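Local coordinates for uncharacterized protein (Neosartorya fumigata, PDB 5J5L), which binds arachidonic acid in a pocket of its all-helical fold and is probably a constituent of the fungal cell wall, at residues 19-22 with 23-27; 89-92 with 93-97. All coordinates share one frame; numbering follows the deposited sequence.

Contact 1 (19-22 with 23-27); sequences TLTQ and HFNEF. With ACD (arachidonic acid), chain B.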
loop_
_atom_site.group_PDB
_atom_site.type_symbol
_atom_site.label_atom_id
_atom_site.label_comp_id
_atom_site.label_asym_id
_atom_site.label_seq_id
_atom_site.Cartn_x
_atom_site.Cartn_y
_atom_site.Cartn_z
ATOM N N THR A 19 -4.487 5.839 8.412
ATOM C CA THR A 19 -5.006 5.286 9.662
ATOM C C THR A 19 -4.006 4.318 10.301
ATOM O O THR A 19 -3.736 4.404 11.496
ATOM C CB THR A 19 -6.369 4.613 9.438
ATOM O OG1 THR A 19 -7.273 5.586 8.900
ATOM C CG2 THR A 19 -6.916 4.042 10.738
ATOM N N LEU A 20 -3.427 3.426 9.516
ATOM C CA LEU A 20 -2.391 2.536 10.047
ATOM C C LEU A 20 -1.223 3.283 10.685
ATOM O O LEU A 20 -0.741 2.912 11.751
ATOM C CB LEU A 20 -1.836 1.633 8.944
ATOM C CG LEU A 20 -2.589 0.347 8.699
ATOM C CD1 LEU A 20 -1.973 -0.362 7.504
ATOM C CD2 LEU A 20 -2.551 -0.574 9.913
ATOM N N THR A 21 -0.754 4.319 9.998
ATOM C CA THR A 21 0.354 5.125 10.489
ATOM C C THR A 21 0.022 5.697 11.858
ATOM O O THR A 21 0.879 5.750 12.753
ATOM C CB THR A 21 0.711 6.258 9.508
ATOM O OG1 THR A 21 1.070 5.687 8.236
ATOM C CG2 THR A 21 1.867 7.091 10.017
ATOM N N GLN A 22 -1.220 6.156 12.010
ATOM C CA GLN A 22 -1.684 6.650 13.308
ATOM C C GLN A 22 -1.595 5.581 14.396
ATOM O O GLN A 22 -1.179 5.876 15.539
ATOM C CB GLN A 22 -3.113 7.190 13.204
ATOM C CG GLN A 22 -3.242 8.516 12.480
ATOM C CD GLN A 22 -4.686 8.981 12.395
ATOM O OE1 GLN A 22 -5.571 8.237 11.961
ATOM N NE2 GLN A 22 -4.932 10.213 12.811
ATOM N N HIS A 23 -1.993 4.355 14.061
ATOM C CA HIS A 23 -1.840 3.220 14.972
ATOM C C HIS A 23 -0.381 3.007 15.342
ATOM O O HIS A 23 -0.055 2.867 16.528
ATOM C CB HIS A 23 -2.408 1.928 14.387
ATOM C CG HIS A 23 -3.897 1.841 14.469
ATOM N ND1 HIS A 23 -4.545 1.231 15.516
ATOM C CD2 HIS A 23 -4.864 2.286 13.634
ATOM C CE1 HIS A 23 -5.851 1.323 15.338
ATOM N NE2 HIS A 23 -6.071 1.946 14.193
ATOM N N PHE A 24 0.494 2.992 14.337
ATOM C CA PHE A 24 1.919 2.741 14.584
ATOM C C PHE A 24 2.514 3.745 15.549
ATOM O O PHE A 24 3.217 3.368 16.482
ATOM C CB PHE A 24 2.754 2.745 13.305
ATOM C CG PHE A 24 2.317 1.738 12.270
ATOM C CD1 PHE A 24 1.668 0.570 12.627
ATOM C CD2 PHE A 24 2.572 1.976 10.944
ATOM C CE1 PHE A 24 1.268 -0.350 11.671
ATOM C CE2 PHE A 24 2.185 1.064 9.984
ATOM C CZ PHE A 24 1.521 -0.093 10.345
ATOM N N ASN A 25 2.192 5.016 15.350
ATOM C CA ASN A 25 2.756 6.090 16.166
ATOM C C ASN A 25 2.309 6.047 17.630
ATOM O O ASN A 25 3.022 6.541 18.513
ATOM C CB ASN A 25 2.444 7.444 15.531
ATOM C CG ASN A 25 3.218 7.672 14.244
ATOM O OD1 ASN A 25 4.326 7.157 14.074
ATOM N ND2 ASN A 25 2.663 8.473 13.359
ATOM N N GLU A 26 1.161 5.413 17.887
ATOM C CA GLU A 26 0.658 5.192 19.241
ATOM C C GLU A 26 1.066 3.862 19.884
ATOM O O GLU A 26 0.786 3.665 21.059
ATOM C CB GLU A 26 -0.875 5.234 19.260
ATOM C CG GLU A 26 -1.497 6.581 18.973
ATOM C CD GLU A 26 -3.005 6.488 18.775
ATOM O OE1 GLU A 26 -3.572 5.369 18.903
ATOM O OE2 GLU A 26 -3.621 7.535 18.473
ATOM N N PHE A 27 1.702 2.959 19.135
ATOM C CA PHE A 27 1.965 1.602 19.609
ATOM C C PHE A 27 2.926 1.587 20.792
ATOM O O PHE A 27 4.014 2.189 20.730
ATOM C CB PHE A 27 2.526 0.753 18.472
ATOM C CG PHE A 27 2.687 -0.716 18.799
ATOM C CD1 PHE A 27 1.667 -1.444 19.375
ATOM C CD2 PHE A 27 3.852 -1.391 18.421
ATOM C CE1 PHE A 27 1.822 -2.791 19.641
ATOM C CE2 PHE A 27 4.012 -2.741 18.694
ATOM C CZ PHE A 27 2.993 -3.442 19.306
HETATM C C1 ACD B . 0.407 -1.403 15.969
HETATM C C2 ACD B . 0.839 -2.515 15.044
HETATM C C3 ACD B . 2.064 -3.209 15.605
HETATM C C4 ACD B . 2.321 -4.527 14.873
HETATM C C5 ACD B . 1.081 -5.389 14.893
HETATM C C6 ACD B . 0.432 -5.838 13.803
HETATM C C7 ACD B . 0.896 -5.606 12.386
HETATM C C8 ACD B . 0.068 -4.559 11.661
HETATM C C9 ACD B . 0.579 -3.694 10.768
HETATM C C10 ACD B . 2.045 -3.588 10.386
HETATM C C11 ACD B . 2.329 -4.320 9.099
HETATM C C12 ACD B . 2.723 -3.771 7.942
HETATM C C13 ACD B . 2.940 -2.300 7.653
HETATM C C14 ACD B . 1.601 -1.779 7.160
HETATM C C15 ACD B . 1.446 -0.812 6.250
HETATM C C16 ACD B . 2.598 -0.116 5.580
HETATM C C17 ACD B . 2.100 0.562 4.312
HETATM C C18 ACD B . 1.707 -0.445 3.246
HETATM C C19 ACD B . 1.365 0.241 1.945
HETATM C C20 ACD B . 0.414 -0.538 1.074
HETATM O O1 ACD B . 0.923 -0.300 15.747
HETATM O O2 ACD B . -0.435 -1.601 16.867
HETATM O O HOH W 1 -1.284 8.476 16.407
#

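Contact 2 (89-92 with 93-97); sequences AKKP and QVDSA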
loop_
_atom_site.group_PDB
_atom_site.type_symbol
_atom_site.label_atom_id
_atom_site.label_comp_id
_atom_site.label_asym_id
_atom_site.label_seq_id
_atom_site.Cartn_x
_atom_site.Cartn_y
_atom_site.Cartn_z
ATOM N N ALA A 89 10.131 2.299 13.143
ATOM C CA ALA A 89 10.476 3.071 14.345
ATOM C C ALA A 89 10.013 2.384 15.628
ATOM O O ALA A 89 10.570 2.633 16.710
ATOM C CB ALA A 89 9.871 4.475 14.256
ATOM N N LYS A 90 8.997 1.534 15.503
ATOM C CA LYS A 90 8.461 0.794 16.639
ATOM C C LYS A 90 8.948 -0.650 16.693
ATOM O O LYS A 90 8.342 -1.473 17.378
ATOM C CB LYS A 90 6.936 0.823 16.581
ATOM C CG LYS A 90 6.334 2.201 16.798
ATOM C CD LYS A 90 6.447 2.653 18.254
ATOM C CE LYS A 90 5.704 3.949 18.514
ATOM N NZ LYS A 90 6.298 5.115 17.803
ATOM N N LYS A 91 10.042 -0.969 15.992
ATOM C CA LYS A 91 10.602 -2.323 16.113
ATOM C C LYS A 91 10.820 -2.788 17.569
ATOM O O LYS A 91 10.512 -3.941 17.903
ATOM C CB LYS A 91 11.898 -2.516 15.303
ATOM C CG LYS A 91 12.364 -3.973 15.322
ATOM C CD LYS A 91 13.449 -4.302 14.321
ATOM C CE LYS A 91 13.698 -5.806 14.261
ATOM N NZ LYS A 91 14.253 -6.363 15.514
ATOM N N PRO A 92 11.357 -1.913 18.451
ATOM C CA PRO A 92 11.501 -2.377 19.844
ATOM C C PRO A 92 10.198 -2.846 20.488
ATOM O O PRO A 92 10.207 -3.819 21.237
ATOM C CB PRO A 92 12.037 -1.136 20.575
ATOM C CG PRO A 92 12.672 -0.309 19.514
ATOM C CD PRO A 92 11.864 -0.541 18.276
ATOM N N GLN A 93 9.101 -2.140 20.195
ATOM C CA GLN A 93 7.777 -2.466 20.726
ATOM C C GLN A 93 7.222 -3.723 20.080
ATOM O O GLN A 93 6.564 -4.530 20.723
ATOM C CB GLN A 93 6.800 -1.310 20.508
ATOM C CG GLN A 93 7.028 -0.088 21.390
ATOM C CD GLN A 93 8.317 0.687 21.118
ATOM O OE1 GLN A 93 8.810 0.777 19.998
ATOM N NE2 GLN A 93 8.881 1.233 22.180
ATOM N N VAL A 94 7.474 -3.878 18.789
ATOM C CA VAL A 94 7.095 -5.082 18.090
ATOM C C VAL A 94 7.819 -6.295 18.694
ATOM O O VAL A 94 7.217 -7.331 18.905
ATOM C CB VAL A 94 7.432 -4.958 16.588
ATOM C CG1 VAL A 94 7.290 -6.301 15.877
ATOM C CG2 VAL A 94 6.540 -3.916 15.933
ATOM N N ASP A 95 9.113 -6.143 18.971
ATOM C CA ASP A 95 9.922 -7.227 19.537
ATOM C C ASP A 95 9.449 -7.593 20.933
ATOM O O ASP A 95 9.387 -8.771 21.292
ATOM C CB ASP A 95 11.402 -6.842 19.594
ATOM C CG ASP A 95 12.036 -6.729 18.216
ATOM O OD1 ASP A 95 11.508 -7.331 17.256
ATOM O OD2 ASP A 95 13.076 -6.043 18.108
ATOM N N SER A 96 9.120 -6.573 21.725
ATOM C CA SER A 96 8.674 -6.805 23.091
ATOM C C SER A 96 7.291 -7.465 23.121
ATOM O O SER A 96 7.011 -8.269 24.006
ATOM C CB SER A 96 8.719 -5.515 23.919
ATOM O OG SER A 96 7.673 -4.632 23.580
ATOM N N ALA A 97 6.454 -7.160 22.132
ATOM C CA ALA A 97 5.153 -7.799 21.991
ATOM C C ALA A 97 5.283 -9.209 21.403
ATOM O O ALA A 97 4.409 -10.034 21.596
ATOM C CB ALA A 97 4.226 -6.957 21.136
HETATM O O HOH W 2 10.594 2.934 19.470
#

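Contact 1 (19-22 with 23-27)
Leu20 and Phe24, one turn apart on helix 3-26, meet at an angle and both reach the bound arachidonic acid with their ends. Phe24 carries the contact. Its CB lies 3.6 Å from Thr21 O, and from there CG stands anti to the carbonyl carbon (chi1 -58°), which swings the ring back over the preceding turn. One ring face consequently receives Leu20 O, 3.3 Å from Phe24 CG and displaced toward the rim. Farther out, CD1 comes within 3.3 Å of the carboxylate O1 of arachidonic acid, near the ring plane, while CE1 reaches its C9 and C10. At the tip, CZ meets Leu20 CB at 4.0 Å and also the lipid chain, whose C14 lies at the ring edge, in plane. Leu20 CD1 continues this wall to C15 of the lipid.

Leu20 O is thus shared: besides facing the ring, it accepts Phe24 N with an N-H...O angle of 160°, an ordinary alpha-helical bond. On the adjoining face of the helix the side chains of Thr19 and His23 run alongside each other, CG2 of Thr19 lying 4.0 Å from His23 CD2, and Thr19 O sits at the imidazole edge. The bond from Glu26 N to Gln22 O is weak, 3.3 Å with an N-H...O angle of 139°, and a water also donates to Gln22 O. Phe27, in the loop, places its ring over the lipid head, C3 lying above the ring centre.

Leu20, His23, Phe24 and Phe27 all belong to the lipid pocket. Around them, Phe24 packs on Ser83, Ala86 and Ile87 of helix 63-89, Leu20 rests on Val40 and Leu44 of helix 31-56, and Phe27 touches Val94 of helix 91-97.

Contact 2 (89-92 with 93-97)
Lys91 and Asp95 cross one turn apart, joined by a salt bridge at the start of helix 91-97. The lysine chain leaves with CG opposite the backbone N (chi1 -173°) and stays extended until it bends at its last torsion, which brings NZ to 2.9 Å from Asp95 OD2. That oxygen offers its syn lone pair, and OD1 adds a weak second bond to the same ammonium. The carboxylate also lies close to Lys91 O, at 3.3 Å from OD2, so the lysine charge probably offsets an otherwise unfavourable oxygen pair.

Lys90 occupies the N-cap position, and its carbonyl accepts Val94 N at 2.9 Å, the first of the i to i+4 bonds in this short helix, which follows helix 63-89; Lys91 O and Pro92 O accept Asp95 N and Ser96 N in turn. Pro92, with no N-H to offer, suits the first turn, where an amide N-H has no helix acceptor before it.

Gln93 folds back through a bend at chi2 (67°) and lays its amide across the Lys90 side chain, OE1 standing 3.5 Å from Lys90 CD. The same oxygen accepts a hydrogen bond from a water, 2.8 Å from Gln93 OE1, that also donates to Ala89 O.

Overall arrangement
Contact 1 (19-22 with 23-27) is partly buried, at the lipid, whereas contact 2 (89-92 with 93-97) is a surface contact farther out, its centre about 21 Å from the chain centre against about 15 Å. Both are local helical turns, but one lies near the C-terminal end of helix 3-26 and the other at the N-terminal end of helix 91-97. Aromatic and aliphatic groups set the chemistry of the first; in the second, charge, amide and water dominate, although the side chain of Val94 still comes within about 4 Å of arachidonic acid. The centres lie about 13 Å apart, and the two touch directly: Phe27 CD2 is 3.6 Å from Gln93 CB, and Lys90 CE lies 3.3 Å from Phe24 O.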